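Local coordinates for surface protein VspA (Borrelia turicatae, PDB 1YJG), which is an outer-membrane surface lipoprotein, here its helical core, whose gene is probably switched with those of other variable proteins to evade host immunity, at residues A66-E69 with K70-G73; L20-S23 with I24-L27. All blocks are in the same frame, centred on the assembly; numbering follows the deposited sequence.

Interaction 1: A66-E69 with K70-G73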
loop_
_atom_site.group_PDB
_atom_site.type_symbol
_atom_site.label_atom_id
_atom_site.label_comp_id
_atom_site.label_asym_id
_atom_site.label_seq_id
_atom_site.Cartn_x
_atom_site.Cartn_y
_atom_site.Cartn_z
ATOM N N ALA A 66 16.475 -1.376 -0.316
ATOM C CA ALA A 66 17.796 -1.551 0.285
ATOM C C ALA A 66 18.147 -3.041 0.244
ATOM O O ALA A 66 19.280 -3.420 -0.057
ATOM C CB ALA A 66 17.824 -1.020 1.710
ATOM N N SER A 67 17.147 -3.877 0.504
ATOM C CA SER A 67 17.316 -5.323 0.481
ATOM C C SER A 67 17.512 -5.816 -0.958
ATOM O O SER A 67 18.371 -6.644 -1.223
ATOM C CB SER A 67 16.082 -6.003 1.084
ATOM O OG SER A 67 16.138 -7.412 0.948
ATOM N N LEU A 68 16.707 -5.297 -1.881
ATOM C CA LEU A 68 16.793 -5.690 -3.291
ATOM C C LEU A 68 18.157 -5.385 -3.923
ATOM O O LEU A 68 18.651 -6.162 -4.741
ATOM C CB LEU A 68 15.701 -5.005 -4.116
ATOM C CG LEU A 68 14.492 -5.864 -4.463
ATOM C CD1 LEU A 68 13.661 -5.135 -5.521
ATOM C CD2 LEU A 68 14.883 -7.270 -4.936
ATOM N N GLU A 69 18.735 -4.247 -3.548
ATOM C CA GLU A 69 20.042 -3.807 -4.040
ATOM C C GLU A 69 21.158 -4.803 -3.710
ATOM O O GLU A 69 22.147 -4.878 -4.433
ATOM C CB GLU A 69 20.441 -2.489 -3.379
ATOM C CG GLU A 69 19.895 -1.237 -4.016
ATOM C CD GLU A 69 20.371 0.012 -3.303
ATOM O OE1 GLU A 69 20.121 1.137 -3.821
ATOM O OE2 GLU A 69 20.988 -0.125 -2.217
ATOM N N LYS A 70 21.005 -5.530 -2.604
ATOM C CA LYS A 70 21.991 -6.514 -2.153
ATOM C C LYS A 70 21.746 -7.928 -2.671
ATOM O O LYS A 70 22.433 -8.864 -2.255
ATOM C CB LYS A 70 22.020 -6.539 -0.621
ATOM C CG LYS A 70 22.257 -5.165 0.036
ATOM C CD LYS A 70 21.521 -5.018 1.380
ATOM C CE LYS A 70 22.462 -5.059 2.564
ATOM N NZ LYS A 70 23.316 -6.294 2.562
ATOM N N LYS A 71 20.786 -8.100 -3.577
ATOM C CA LYS A 71 20.498 -9.437 -4.107
ATOM C C LYS A 71 21.616 -9.911 -5.045
ATOM O O LYS A 71 22.051 -9.171 -5.935
ATOM C CB LYS A 71 19.126 -9.486 -4.794
ATOM C CG LYS A 71 18.362 -10.766 -4.503
ATOM C CD LYS A 71 17.007 -10.828 -5.205
ATOM C CE LYS A 71 16.624 -12.281 -5.536
ATOM N NZ LYS A 71 15.180 -12.460 -5.867
ATOM N N VAL A 72 22.082 -11.139 -4.815
ATOM C CA VAL A 72 23.150 -11.751 -5.610
ATOM C C VAL A 72 22.645 -12.284 -6.949
ATOM O O VAL A 72 21.516 -12.768 -7.048
ATOM C CB VAL A 72 23.856 -12.925 -4.846
ATOM C CG1 VAL A 72 24.326 -12.480 -3.455
ATOM C CG2 VAL A 72 22.956 -14.168 -4.747
ATOM N N GLY A 73 23.497 -12.197 -7.972
ATOM C CA GLY A 73 23.168 -12.666 -9.310
ATOM C C GLY A 73 22.381 -11.678 -10.154
ATOM O O GLY A 73 22.064 -11.973 -11.304
#
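Lys71 and Leu68 run side by side and point the same way, meeting where CD of Lys71 comes within 4.2 Å of Leu68 CD2. Lys71 starts close to the backbone, with its CB 3.4 Å from Leu68 O, and then travels along the leucine as a chain extended at chi2 and bent at chi3. Leu68 turns its CD2 branch to the lysine. Lys70 does something different: it folds back over the preceding turn. Its CG lies beside the backbone N, and the bends further along lay CD against the carbonyl oxygen of Ala66, only 3.1 Å from Ala66 O, before the ammonium end leads away from the helix. Two backbone bonds hold this turn. Lys70 N donates to Ser67 O at 3.2 Å, and Lys71 N donates more directly to Leu68 O at 3.1 Å (N-H...O 160°). Both are three-residue spacings, and Leu68 to Lys71 makes a type I turn. Lys71 and Val72 are extended and lead into the loop before helix 76-98. Leu68 packs on Phe10, Ser13 and Val14 and Lys71 on Ala9, all of helix 2-28, whereas Glu69 lies against Ile82, Thr83 and Lys86 of helix 76-98.

Interaction 2: L20-S23 with I24-L27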
loop_
_atom_site.group_PDB
_atom_site.type_symbol
_atom_site.label_atom_id
_atom_site.label_comp_id
_atom_site.label_asym_id
_atom_site.label_seq_id
_atom_site.Cartn_x
_atom_site.Cartn_y
_atom_site.Cartn_z
ATOM N N LEU A 20 2.969 -0.345 -3.208
ATOM C CA LEU A 20 3.108 0.581 -2.086
ATOM C C LEU A 20 3.224 2.050 -2.554
ATOM O O LEU A 20 2.653 2.941 -1.935
ATOM C CB LEU A 20 4.323 0.230 -1.238
ATOM C CG LEU A 20 4.234 -1.055 -0.404
ATOM C CD1 LEU A 20 5.500 -1.226 0.397
ATOM C CD2 LEU A 20 3.027 -1.031 0.531
ATOM N N VAL A 21 3.968 2.278 -3.634
ATOM C CA VAL A 21 4.169 3.609 -4.183
ATOM C C VAL A 21 2.835 4.174 -4.703
ATOM O O VAL A 21 2.483 5.315 -4.406
ATOM C CB VAL A 21 5.264 3.608 -5.284
ATOM C CG1 VAL A 21 5.295 4.927 -6.052
ATOM C CG2 VAL A 21 6.625 3.328 -4.669
ATOM N N LYS A 22 2.097 3.350 -5.437
ATOM C CA LYS A 22 0.806 3.726 -5.981
ATOM C C LYS A 22 -0.222 3.913 -4.864
ATOM O O LYS A 22 -1.181 4.695 -5.025
ATOM C CB LYS A 22 0.293 2.669 -6.960
ATOM C CG LYS A 22 1.183 2.400 -8.183
ATOM C CD LYS A 22 1.523 3.665 -8.965
ATOM C CE LYS A 22 2.487 3.327 -10.092
ATOM N NZ LYS A 22 2.918 4.516 -10.849
ATOM N N SER A 23 -0.019 3.212 -3.744
ATOM C CA SER A 23 -0.921 3.279 -2.589
ATOM C C SER A 23 -0.957 4.685 -2.035
ATOM O O SER A 23 -1.941 5.070 -1.417
ATOM C CB SER A 23 -0.549 2.255 -1.492
ATOM O OG SER A 23 0.455 2.706 -0.588
ATOM N N ILE A 24 0.114 5.447 -2.258
ATOM C CA ILE A 24 0.179 6.832 -1.793
ATOM C C ILE A 24 -0.914 7.664 -2.517
ATOM O O ILE A 24 -1.383 8.650 -1.974
ATOM C CB ILE A 24 1.587 7.446 -1.996
ATOM C CG1 ILE A 24 2.694 6.538 -1.428
ATOM C CG2 ILE A 24 1.656 8.834 -1.358
ATOM C CD1 ILE A 24 2.532 6.137 0.034
ATOM N N ASP A 25 -1.297 7.275 -3.741
ATOM C CA ASP A 25 -2.361 7.979 -4.479
ATOM C C ASP A 25 -3.698 7.744 -3.751
ATOM O O ASP A 25 -4.590 8.582 -3.802
ATOM C CB ASP A 25 -2.515 7.483 -5.918
ATOM C CG ASP A 25 -1.268 7.665 -6.755
ATOM O OD1 ASP A 25 -0.427 8.535 -6.426
ATOM O OD2 ASP A 25 -1.046 6.949 -7.762
ATOM N N GLU A 26 -3.843 6.578 -3.111
ATOM C CA GLU A 26 -5.068 6.257 -2.366
ATOM C C GLU A 26 -5.117 7.062 -1.055
ATOM O O GLU A 26 -6.198 7.368 -0.568
ATOM C CB GLU A 26 -5.207 4.752 -2.086
ATOM C CG GLU A 26 -5.122 3.824 -3.309
ATOM C CD GLU A 26 -6.150 4.093 -4.405
ATOM O OE1 GLU A 26 -5.977 3.534 -5.508
ATOM O OE2 GLU A 26 -7.138 4.831 -4.184
ATOM N N LEU A 27 -3.951 7.393 -0.499
ATOM C CA LEU A 27 -3.856 8.172 0.734
ATOM C C LEU A 27 -4.163 9.635 0.447
ATOM O O LEU A 27 -4.724 10.345 1.302
ATOM C CB LEU A 27 -2.457 8.059 1.347
ATOM C CG LEU A 27 -2.008 6.673 1.813
ATOM C CD1 LEU A 27 -0.607 6.763 2.392
ATOM C CD2 LEU A 27 -2.973 6.059 2.838
HETATM O O HOH W 1 2.390 7.674 -5.642
#
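The carboxylate of Asp25 lies with one face over the carbonyl oxygen of Lys22: Asp25 CG is 3.4 Å from Lys22 O, which lies under that face, somewhat off the perpendicular through CG. The aspartate gets there because CG stands beside its own backbone N (chi1 -61°), on the side of the preceding turn. Water 1 comes to that same face, well out of the carboxylate plane, giving one proton to Asp25 OD1 at 3.0 Å and the other to Val21 O at 2.7 Å, so it bridges the two turns. Lys22 NZ stays 5.6 Å from Asp25 OD2 and reaches instead to Asp140 and Asn136 of helix 129-155. Within helix 2-28, one of the four long helices of the bundle, the bonds are mixed: i+3 bonds run from Ile24 N to Val21 O and from Asp25 N to Lys22 O at 2.9 Å, while Ser23 O takes an i+4 bond from Leu27 N and a weak i+3 one from Glu26 N. Ser23 OG, turned back between its N and carbonyl carbon (chi1 85°), donates to Leu20 O at 2.6 Å, which satisfies a buried hydroxyl. Ile24 CG1 rides over Val21 O at 3.2 Å. The Ile24 side chain packs on Val57 and Ile58 of helix 48-69 and on Leu132 of helix 129-155, while Ser23 packs on Leu20 of the second subunit and Glu26 O accepts a hydrogen bond from Ser56 there.

How the interactions relate
From the N terminus the chain first runs through helix 2-28, and interaction 2 falls on its last third, joining successive turns without closing any loop. The chain then passes the hairpin of strands 33-36 and 39-42 and returns along helix 48-69, where interaction 1 marks the way out towards helix 76-98. The two are in series, so they neither nest nor cross, and their nearest atoms stay about 11 Å apart. Interaction 2 lies deep in the folded chain, its centre about 7 Å from the chain's centre, between helices 48-69 and 129-155 and the second subunit; interaction 1 lies at the surface, where helix 48-69 meets helices 2-28 and 76-98.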